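Local coordinates for XRE-family like protein (Pseudomonas syringae pv. tomato, PDB 3F6W) that probably binds DNA through a helix-turn-helix domain, as a member of the XRE family of transcriptional regulators, at residues A14-L19 with R52-I57; L20-A25 with I66-Y71; A35-P40 with M60-G65. All blocks are in the same frame, centred on the assembly; numbering follows the deposited sequence. Where two conformers were deposited one is given.

In the fold
Leaving the N terminus, the chain runs down helix 3-26, whose second half supplies the first segment of contact 1 (14-19) and then that of contact 2 (20-25). Helix 30-37 ends in the first segment of contact 3 (35-40). After helix 41-48, segment 52-57 returns to 14-19 and closes contact 1; residues 60-65 then close contact 3 and residues 66-71 contact 2. Contact 3 is nested inside the loop of contact 2, whereas contact 1 crosses both. L19 touches C63, F62 and I66 and so joins contact 1 to the other two. Together they pack helix 56-66 and its two flanking loops against helices 3-26 and 30-37.

Contact 1: residues A14-L19 with R52-I57; sequences ALLDLL and RRLDVI
No flat group comes between L19, L16 and L54, which meet entirely through branched aliphatic ends; the aromatic rings belong to the surroundings, where F59 and F62 also touch L19. The closest approach is tip to tip, L19 CD1 standing 3.8 Å from L54 CD1. L16 adds a looser touch, with its CD2 4.5 Å from the same L54 CD1. Those two methyls of the helix are themselves 4.4 Å apart, L16 CD2 to L19 CD1, so L54 CD1 rests over the junction of two residues spaced three apart on one helical face. L54 was modelled in two conformers, and these distances hold for one of them. The first torsion of L19 turns CG anti to its carbonyl carbon (chi1 -78°), and from there the chain runs out to meet the loop.

Leucine suits all three places, since its fork carries two methyls to the end of a short stem and can span backbones whose CA atoms, in L16 and L54, are still 9.5 Å apart. The area buried is small, about 80 Å², and no hydrogen bond crosses. Immediately after L54, D55 takes the N-cap position of helix 56-66, its short side chain placing OD1 to accept from the backbone N of E58.

The contact thus hangs the loop that leads into helix 56-66 on the middle of helix 3-26. The hydroxyl of Y12, one turn earlier on that long helix, is hydrogen-bonded to the backbone N of L54. L73 of helix 70-78 packs on L19 from its own helix, while T47 of helix 41-48 touches L54.

Contact 2: residues L20-A25 with I66-Y71; sequences LEARSA and IGTDPY
The chi1 of I66, 56°, sets CG1 between its backbone N and carbonyl carbon and leaves CG2 anti to the carbonyl carbon; with CD1 extended (chi2 -178°), the two branches reach different residues of helix 3-26. CD1 lies 3.7 Å from A22 CB, and CG2 packs 3.9 Å from R23 CB. The side chains of R23 and I66 cross at about a right angle, where the last residue of helix 56-66 brings its CA to 5.7 Å from that of R23. A22 suits its place because its single methyl fits against both I66 CD1 and T68 CG2, the latter 4.2 Å from A22 CB in one of the two modelled conformers of T68.

Only the aliphatic stem of R23 is used here. Its chain bends at chi3 and carries the guanidinium away to a salt bridge with E48, with a further bond to the carbonyl of I28.

G67, with positive phi, is the C-prime residue of a Schellman motif ending helix 56-66. Two residues later D69 takes the N-cap position, its OD1 accepting a weak bond from Y71 N (2.9 Å). This tight helix-to-helix connection, docked on the first helix, is consistent with the five-helix bundle of XRE-type helix-turn-helix domains.

Contact 3: residues A35-P40 with M60-G65; sequences ARLGRP and MDFCRG
L37 carries the packing. Its CD2 makes a methyl-to-backbone contact with helix 56-66, 3.4 Å from D61 O, and comes close to the bare CA of G65, where the lack of a side chain suits the tight fit. The apolar contact is L37 CD1 with F62 CD1, oblique to the ring at 4.3 Å. The backbones approach to 6.1 Å between R36 CA and G65 CA.

One direct hydrogen bond crosses. R36, extended from CG to NE, brings NH1 to 2.9 Å from G65 O, with a bent N-H...O angle of 139°. A long arginine suits this exposed place, since its stem also passes the same oxygen.

The charged pair R39 and D61 is joined through water. One water accepts from R39 NE and another from R39 NH2, both at the guanidinium edge and in its plane, and each donates to D61 OD2; the water on R39 NH2 lies 2.7 Å from D61 OD2.

In the backbone, G38 ends helix 30-37 in a Schellman motif, its positive phi favouring glycine.

Helices 30-37 and 41-48 are probably the helix-turn-helix pair of this XRE-type domain; segment 35-40 spans their turn, which the contact holds on helix 56-66. F43 of helix 41-48 touches L37 and makes a cation-pi contact with R39, while F62 reaches L19 on helix 3-26.

Contact 1: residues A14-L19 with R52-I57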
loop_
_atom_site.group_PDB
_atom_site.type_symbol
_atom_site.label_atom_id
_atom_site.label_comp_id
_atom_site.label_asym_id
_atom_site.label_seq_id
_atom_site.Cartn_x
_atom_site.Cartn_y
_atom_site.Cartn_z
ATOM N N ALA A 14 -7.306 -1.673 1.042
ATOM C CA ALA A 14 -8.076 -0.601 0.418
ATOM C C ALA A 14 -9.295 -1.171 -0.295
ATOM O O ALA A 14 -10.396 -0.621 -0.206
ATOM C CB ALA A 14 -7.189 0.216 -0.564
ATOM N N LEU A 15 -9.114 -2.292 -0.990
ATOM C CA LEU A 15 -10.258 -2.979 -1.582
ATOM C C LEU A 15 -11.301 -3.372 -0.528
ATOM O O LEU A 15 -12.503 -3.172 -0.738
ATOM C CB LEU A 15 -9.814 -4.203 -2.389
ATOM C CG LEU A 15 -10.929 -4.880 -3.181
ATOM C CD1 LEU A 15 -11.573 -3.873 -4.122
ATOM C CD2 LEU A 15 -10.368 -6.061 -3.956
ATOM N N LEU A 16 -10.863 -3.921 0.605
ATOM C CA LEU A 16 -11.828 -4.231 1.670
ATOM C C LEU A 16 -12.553 -2.967 2.170
ATOM O O LEU A 16 -13.758 -2.998 2.447
ATOM C CB LEU A 16 -11.163 -4.942 2.847
ATOM C CG LEU A 16 -10.604 -6.355 2.607
ATOM C CD1 LEU A 16 -10.093 -6.923 3.929
ATOM C CD2 LEU A 16 -11.657 -7.272 1.964
ATOM N N ASP A 17 -11.808 -1.879 2.311
ATOM C CA ASP A 17 -12.365 -0.580 2.716
ATOM C C ASP A 17 -13.477 -0.181 1.745
ATOM O O ASP A 17 -14.591 0.177 2.155
ATOM C CB ASP A 17 -11.225 0.461 2.730
ATOM C CG ASP A 17 -11.592 1.775 3.432
ATOM O OD1 ASP A 17 -12.644 1.843 4.115
ATOM O OD2 ASP A 17 -10.788 2.747 3.312
ATOM N N LEU A 18 -13.185 -0.257 0.449
ATOM C CA LEU A 18 -14.182 0.070 -0.570
ATOM C C LEU A 18 -15.385 -0.844 -0.524
ATOM O O LEU A 18 -16.515 -0.395 -0.743
ATOM C CB LEU A 18 -13.570 0.056 -1.976
ATOM C CG LEU A 18 -12.520 1.151 -2.217
ATOM C CD1 LEU A 18 -11.728 0.864 -3.490
ATOM C CD2 LEU A 18 -13.172 2.540 -2.262
ATOM N N LEU A 19 -15.157 -2.126 -0.244
ATOM C CA LEU A 19 -16.266 -3.078 -0.230
ATOM C C LEU A 19 -17.175 -2.832 0.957
ATOM O O LEU A 19 -18.396 -2.998 0.859
ATOM C CB LEU A 19 -15.766 -4.521 -0.160
ATOM C CG LEU A 19 -15.244 -5.139 -1.450
ATOM C CD1 LEU A 19 -14.602 -6.482 -1.155
ATOM C CD2 LEU A 19 -16.376 -5.296 -2.453
ATOM N N ARG A 52 -10.013 -14.114 6.242
ATOM C CA ARG A 52 -9.938 -15.104 5.162
ATOM C C ARG A 52 -9.644 -14.337 3.884
ATOM O O ARG A 52 -9.939 -13.158 3.820
ATOM C CB ARG A 52 -11.243 -15.903 5.040
ATOM C CG ARG A 52 -12.389 -15.140 4.416
ATOM C CD ARG A 52 -13.616 -16.033 4.141
ATOM N NE ARG A 52 -13.376 -17.152 3.227
ATOM C CZ ARG A 52 -13.300 -17.050 1.898
ATOM N NH1 ARG A 52 -13.415 -15.872 1.309
ATOM N NH2 ARG A 52 -13.091 -18.127 1.156
ATOM N N ARG A 53 -9.088 -15.004 2.875
ATOM C CA ARG A 53 -8.690 -14.321 1.638
ATOM C C ARG A 53 -9.795 -14.409 0.586
ATOM O O ARG A 53 -10.367 -15.477 0.359
ATOM C CB ARG A 53 -7.407 -14.926 1.049
ATOM C CG ARG A 53 -6.293 -15.248 2.033
ATOM C CD ARG A 53 -5.684 -13.999 2.640
ATOM N NE ARG A 53 -5.313 -12.990 1.650
ATOM C CZ ARG A 53 -5.190 -11.698 1.945
ATOM N NH1 ARG A 53 -5.412 -11.276 3.186
ATOM N NH2 ARG A 53 -4.853 -10.825 1.012
ATOM N N LEU A 54 -10.124 -13.271 -0.019
ATOM C CA LEU A 54 -11.087 -13.238 -1.114
ATOM C C LEU A 54 -10.361 -13.503 -2.413
ATOM O O LEU A 54 -9.348 -12.867 -2.697
ATOM C CB LEU A 54 -11.739 -11.861 -1.224
ATOM C CG LEU A 54 -13.067 -11.558 -0.541
ATOM C CD1 LEU A 54 -13.504 -10.144 -0.911
ATOM C CD2 LEU A 54 -14.139 -12.566 -0.926
ATOM N N ASP A 55 -10.876 -14.438 -3.198
ATOM C CA ASP A 55 -10.381 -14.631 -4.557
ATOM C C ASP A 55 -11.252 -13.837 -5.539
ATOM O O ASP A 55 -12.295 -13.284 -5.164
ATOM C CB ASP A 55 -10.237 -16.122 -4.934
ATOM C CG ASP A 55 -11.572 -16.846 -5.064
ATOM O OD1 ASP A 55 -12.443 -16.373 -5.813
ATOM O OD2 ASP A 55 -11.735 -17.913 -4.442
ATOM N N VAL A 56 -10.810 -13.736 -6.783
ATOM C CA VAL A 56 -11.512 -12.847 -7.711
ATOM C C VAL A 56 -12.917 -13.379 -8.012
ATOM O O VAL A 56 -13.853 -12.604 -8.254
ATOM C CB VAL A 56 -10.706 -12.593 -9.004
ATOM C CG1 VAL A 56 -10.628 -13.854 -9.844
ATOM C CG2 VAL A 56 -11.319 -11.434 -9.786
ATOM N N ILE A 57 -13.084 -14.699 -7.960
ATOM C CA ILE A 57 -14.407 -15.277 -8.176
ATOM C C ILE A 57 -15.370 -14.882 -7.054
ATOM O O ILE A 57 -16.468 -14.393 -7.313
ATOM C CB ILE A 57 -14.366 -16.815 -8.300
ATOM C CG1 ILE A 57 -13.425 -17.229 -9.438
ATOM C CG2 ILE A 57 -15.781 -17.373 -8.504
ATOM C CD1 ILE A 57 -13.753 -16.601 -10.746
#

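Contact 2: residues L20-A25 with I66-Y71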
loop_
_atom_site.group_PDB
_atom_site.type_symbol
_atom_site.label_atom_id
_atom_site.label_comp_id
_atom_site.label_asym_id
_atom_site.label_seq_id
_atom_site.Cartn_x
_atom_site.Cartn_y
_atom_site.Cartn_z
ATOM N N LEU A 20 -16.577 -2.465 2.084
ATOM C CA LEU A 20 -17.364 -2.162 3.271
ATOM C C LEU A 20 -18.180 -0.898 3.012
ATOM O O LEU A 20 -19.371 -0.846 3.310
ATOM C CB LEU A 20 -16.466 -1.995 4.497
ATOM C CG LEU A 20 -17.128 -1.581 5.809
ATOM C CD1 LEU A 20 -18.198 -2.599 6.207
ATOM C CD2 LEU A 20 -16.072 -1.463 6.900
ATOM N N GLU A 21 -17.539 0.122 2.445
ATOM C CA GLU A 21 -18.272 1.324 2.051
ATOM C C GLU A 21 -19.474 0.960 1.175
ATOM O O GLU A 21 -20.583 1.481 1.357
ATOM C CB GLU A 21 -17.351 2.252 1.275
ATOM C CG GLU A 21 -17.961 3.582 0.881
ATOM C CD GLU A 21 -16.875 4.536 0.407
ATOM O OE1 GLU A 21 -16.400 4.358 -0.729
ATOM O OE2 GLU A 21 -16.481 5.434 1.175
ATOM N N ALA A 22 -19.247 0.080 0.201
ATOM C CA ALA A 22 -20.310 -0.312 -0.730
ATOM C C ALA A 22 -21.439 -1.080 -0.047
ATOM O O ALA A 22 -22.617 -0.814 -0.305
ATOM C CB ALA A 22 -19.744 -1.108 -1.909
ATOM N N ARG A 23 -21.102 -2.028 0.824
ATOM C CA ARG A 23 -22.171 -2.789 1.483
ATOM C C ARG A 23 -22.989 -1.884 2.396
ATOM O O ARG A 23 -24.225 -1.928 2.403
ATOM C CB ARG A 23 -21.638 -3.983 2.284
ATOM C CG ARG A 23 -22.771 -4.742 3.000
ATOM C CD ARG A 23 -22.284 -5.947 3.806
ATOM N NE ARG A 23 -21.415 -5.582 4.925
ATOM C CZ ARG A 23 -21.817 -4.976 6.036
ATOM N NH1 ARG A 23 -23.091 -4.636 6.191
ATOM N NH2 ARG A 23 -20.941 -4.704 6.992
ATOM N N SER A 24 -22.285 -1.066 3.169
ATOM C CA SER A 24 -22.937 -0.096 4.040
ATOM C C SER A 24 -23.841 0.851 3.251
ATOM O O SER A 24 -24.947 1.158 3.685
ATOM C CB SER A 24 -21.897 0.707 4.832
ATOM O OG SER A 24 -22.517 1.746 5.583
ATOM N N ALA A 25 -23.368 1.325 2.102
ATOM C CA ALA A 25 -24.159 2.248 1.283
ATOM C C ALA A 25 -25.415 1.576 0.753
ATOM O O ALA A 25 -26.447 2.226 0.565
ATOM C CB ALA A 25 -23.345 2.769 0.113
ATOM N N ILE A 66 -24.085 -7.172 -3.349
ATOM C CA ILE A 66 -24.378 -5.851 -2.796
ATOM C C ILE A 66 -24.889 -4.864 -3.841
ATOM O O ILE A 66 -25.335 -3.778 -3.500
ATOM C CB ILE A 66 -23.182 -5.256 -2.049
ATOM C CG1 ILE A 66 -21.957 -5.195 -2.947
ATOM C CG2 ILE A 66 -22.883 -6.067 -0.803
ATOM C CD1 ILE A 66 -20.731 -4.664 -2.221
ATOM N N GLY A 67 -24.813 -5.234 -5.111
ATOM C CA GLY A 67 -25.335 -4.386 -6.162
ATOM C C GLY A 67 -24.306 -3.515 -6.851
ATOM O O GLY A 67 -24.660 -2.623 -7.615
ATOM N N THR A 68 -23.025 -3.757 -6.588
ATOM C CA THR A 68 -21.978 -2.934 -7.190
ATOM C C THR A 68 -21.170 -3.675 -8.256
ATOM O O THR A 68 -20.834 -4.848 -8.097
ATOM C CB THR A 68 -21.030 -2.330 -6.131
ATOM O OG1 THR A 68 -20.060 -1.496 -6.778
ATOM C CG2 THR A 68 -20.321 -3.424 -5.357
ATOM N N ASP A 69 -20.871 -2.972 -9.347
ATOM C CA ASP A 69 -20.175 -3.536 -10.501
ATOM C C ASP A 69 -18.725 -3.872 -10.139
ATOM O O ASP A 69 -17.939 -2.980 -9.818
ATOM C CB ASP A 69 -20.222 -2.526 -11.658
ATOM C CG ASP A 69 -19.583 -3.046 -12.933
ATOM O OD1 ASP A 69 -18.783 -3.999 -12.878
ATOM O OD2 ASP A 69 -19.881 -2.485 -14.010
ATOM N N PRO A 70 -18.364 -5.166 -10.178
ATOM C CA PRO A 70 -17.005 -5.563 -9.773
ATOM C C PRO A 70 -15.929 -4.989 -10.690
ATOM O O PRO A 70 -14.865 -4.615 -10.209
ATOM C CB PRO A 70 -17.038 -7.104 -9.876
ATOM C CG PRO A 70 -18.200 -7.397 -10.796
ATOM C CD PRO A 70 -19.218 -6.343 -10.409
ATOM N N TYR A 71 -16.197 -4.927 -11.989
ATOM C CA TYR A 71 -15.229 -4.372 -12.926
ATOM C C TYR A 71 -14.966 -2.898 -12.615
ATOM O O TYR A 71 -13.829 -2.432 -12.680
ATOM C CB TYR A 71 -15.718 -4.528 -14.377
ATOM C CG TYR A 71 -15.858 -5.968 -14.819
ATOM C CD1 TYR A 71 -14.820 -6.623 -15.471
ATOM C CD2 TYR A 71 -17.034 -6.672 -14.589
ATOM C CE1 TYR A 71 -14.948 -7.938 -15.876
ATOM C CE2 TYR A 71 -17.166 -7.994 -14.982
ATOM C CZ TYR A 71 -16.126 -8.616 -15.620
ATOM O OH TYR A 71 -16.267 -9.916 -16.016
#

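Contact 3: residues A35-P40 with M60-G65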
loop_
_atom_site.group_PDB
_atom_site.type_symbol
_atom_site.label_atom_id
_atom_site.label_comp_id
_atom_site.label_asym_id
_atom_site.label_seq_id
_atom_site.Cartn_x
_atom_site.Cartn_y
_atom_site.Cartn_z
ATOM N N ALA A 35 -26.877 -14.500 3.010
ATOM C CA ALA A 35 -28.050 -15.181 2.470
ATOM C C ALA A 35 -28.067 -15.106 0.946
ATOM O O ALA A 35 -28.275 -16.115 0.267
ATOM C CB ALA A 35 -29.335 -14.602 3.056
ATOM N N ARG A 36 -27.830 -13.917 0.397
ATOM C CA ARG A 36 -27.830 -13.769 -1.057
ATOM C C ARG A 36 -26.753 -14.637 -1.705
ATOM O O ARG A 36 -26.948 -15.160 -2.799
ATOM C CB ARG A 36 -27.608 -12.309 -1.456
ATOM C CG ARG A 36 -28.801 -11.412 -1.170
ATOM C CD ARG A 36 -28.526 -9.981 -1.586
ATOM N NE ARG A 36 -29.556 -9.079 -1.087
ATOM C CZ ARG A 36 -29.687 -7.812 -1.463
ATOM N NH1 ARG A 36 -28.850 -7.293 -2.351
ATOM N NH2 ARG A 36 -30.659 -7.067 -0.953
ATOM N N LEU A 37 -25.617 -14.771 -1.025
ATOM C CA LEU A 37 -24.478 -15.523 -1.559
ATOM C C LEU A 37 -24.701 -17.014 -1.373
ATOM O O LEU A 37 -24.032 -17.840 -1.992
ATOM C CB LEU A 37 -23.181 -15.123 -0.842
ATOM C CG LEU A 37 -22.677 -13.680 -1.007
ATOM C CD1 LEU A 37 -21.342 -13.466 -0.304
ATOM C CD2 LEU A 37 -22.564 -13.326 -2.480
ATOM N N GLY A 38 -25.638 -17.358 -0.501
ATOM C CA GLY A 38 -25.818 -18.748 -0.127
ATOM C C GLY A 38 -24.634 -19.268 0.675
ATOM O O GLY A 38 -24.246 -20.427 0.529
ATOM N N ARG A 39 -24.065 -18.412 1.522
ATOM C CA ARG A 39 -22.953 -18.780 2.403
ATOM C C ARG A 39 -23.247 -18.365 3.847
ATOM O O ARG A 39 -24.114 -17.520 4.084
ATOM C CB ARG A 39 -21.654 -18.113 1.912
ATOM C CG ARG A 39 -21.196 -18.609 0.526
ATOM C CD ARG A 39 -20.093 -17.740 -0.022
ATOM N NE ARG A 39 -19.609 -18.118 -1.351
ATOM C CZ ARG A 39 -18.535 -18.872 -1.563
ATOM N NH1 ARG A 39 -17.865 -19.385 -0.536
ATOM N NH2 ARG A 39 -18.141 -19.136 -2.802
ATOM N N PRO A 40 -22.530 -18.959 4.823
ATOM C CA PRO A 40 -22.732 -18.590 6.227
ATOM C C PRO A 40 -22.333 -17.142 6.431
ATOM O O PRO A 40 -21.529 -16.641 5.650
ATOM C CB PRO A 40 -21.742 -19.490 6.983
ATOM C CG PRO A 40 -21.351 -20.555 6.019
ATOM C CD PRO A 40 -21.458 -19.954 4.660
HETATM N N MSE A 60 -16.238 -11.150 -7.359
HETATM C CA MSE A 60 -17.299 -10.826 -8.298
HETATM C C MSE A 60 -18.665 -11.068 -7.651
HETATM O O MSE A 60 -19.549 -10.220 -7.743
HETATM C CB MSE A 60 -17.147 -11.603 -9.614
HETATM C CG MSE A 60 -15.946 -11.158 -10.449
HETATM SE SE MSE A 60 -16.031 -11.850 -12.281
HETATM C CE MSE A 60 -15.807 -13.753 -11.878
ATOM N N ASP A 61 -18.835 -12.209 -6.979
ATOM C CA ASP A 61 -20.152 -12.571 -6.433
ATOM C C ASP A 61 -20.539 -11.648 -5.274
ATOM O O ASP A 61 -21.711 -11.286 -5.100
ATOM C CB ASP A 61 -20.163 -14.031 -5.939
ATOM C CG ASP A 61 -19.989 -15.054 -7.073
ATOM O OD1 ASP A 61 -20.034 -14.677 -8.268
ATOM O OD2 ASP A 61 -19.791 -16.249 -6.757
ATOM N N PHE A 62 -19.540 -11.291 -4.475
ATOM C CA PHE A 62 -19.712 -10.407 -3.320
ATOM C C PHE A 62 -20.256 -9.070 -3.828
ATOM O O PHE A 62 -21.255 -8.547 -3.320
ATOM C CB PHE A 62 -18.339 -10.227 -2.656
ATOM C CG PHE A 62 -18.376 -9.671 -1.250
ATOM C CD1 PHE A 62 -18.217 -10.505 -0.154
ATOM C CD2 PHE A 62 -18.492 -8.301 -1.035
ATOM C CE1 PHE A 62 -18.212 -9.988 1.141
ATOM C CE2 PHE A 62 -18.485 -7.777 0.251
ATOM C CZ PHE A 62 -18.347 -8.623 1.340
ATOM N N CYS A 63 -19.606 -8.537 -4.857
ATOM C CA CYS A 63 -20.041 -7.294 -5.492
ATOM C C CYS A 63 -21.479 -7.370 -6.010
ATOM O O CYS A 63 -22.307 -6.488 -5.723
ATOM C CB CYS A 63 -19.096 -6.933 -6.644
ATOM S SG CYS A 63 -17.482 -6.280 -6.097
ATOM N N ARG A 64 -21.780 -8.418 -6.775
ATOM C CA ARG A 64 -23.129 -8.581 -7.306
ATOM C C ARG A 64 -24.133 -8.660 -6.160
ATOM O O ARG A 64 -25.237 -8.127 -6.256
ATOM C CB ARG A 64 -23.235 -9.810 -8.222
ATOM C CG ARG A 64 -23.011 -9.520 -9.704
ATOM C CD ARG A 64 -21.565 -9.226 -10.001
ATOM N NE ARG A 64 -21.312 -8.905 -11.404
ATOM C CZ ARG A 64 -20.718 -9.724 -12.270
ATOM N NH1 ARG A 64 -20.329 -10.933 -11.892
ATOM N NH2 ARG A 64 -20.519 -9.339 -13.523
ATOM N N GLY A 65 -23.740 -9.306 -5.069
ATOM C CA GLY A 65 -24.632 -9.466 -3.928
ATOM C C GLY A 65 -24.994 -8.134 -3.277
ATOM O O GLY A 65 -26.077 -7.969 -2.711
HETATM O O HOH W 1 -20.581 -16.798 -3.790
HETATM O O HOH W 2 -18.342 -18.109 -5.437
#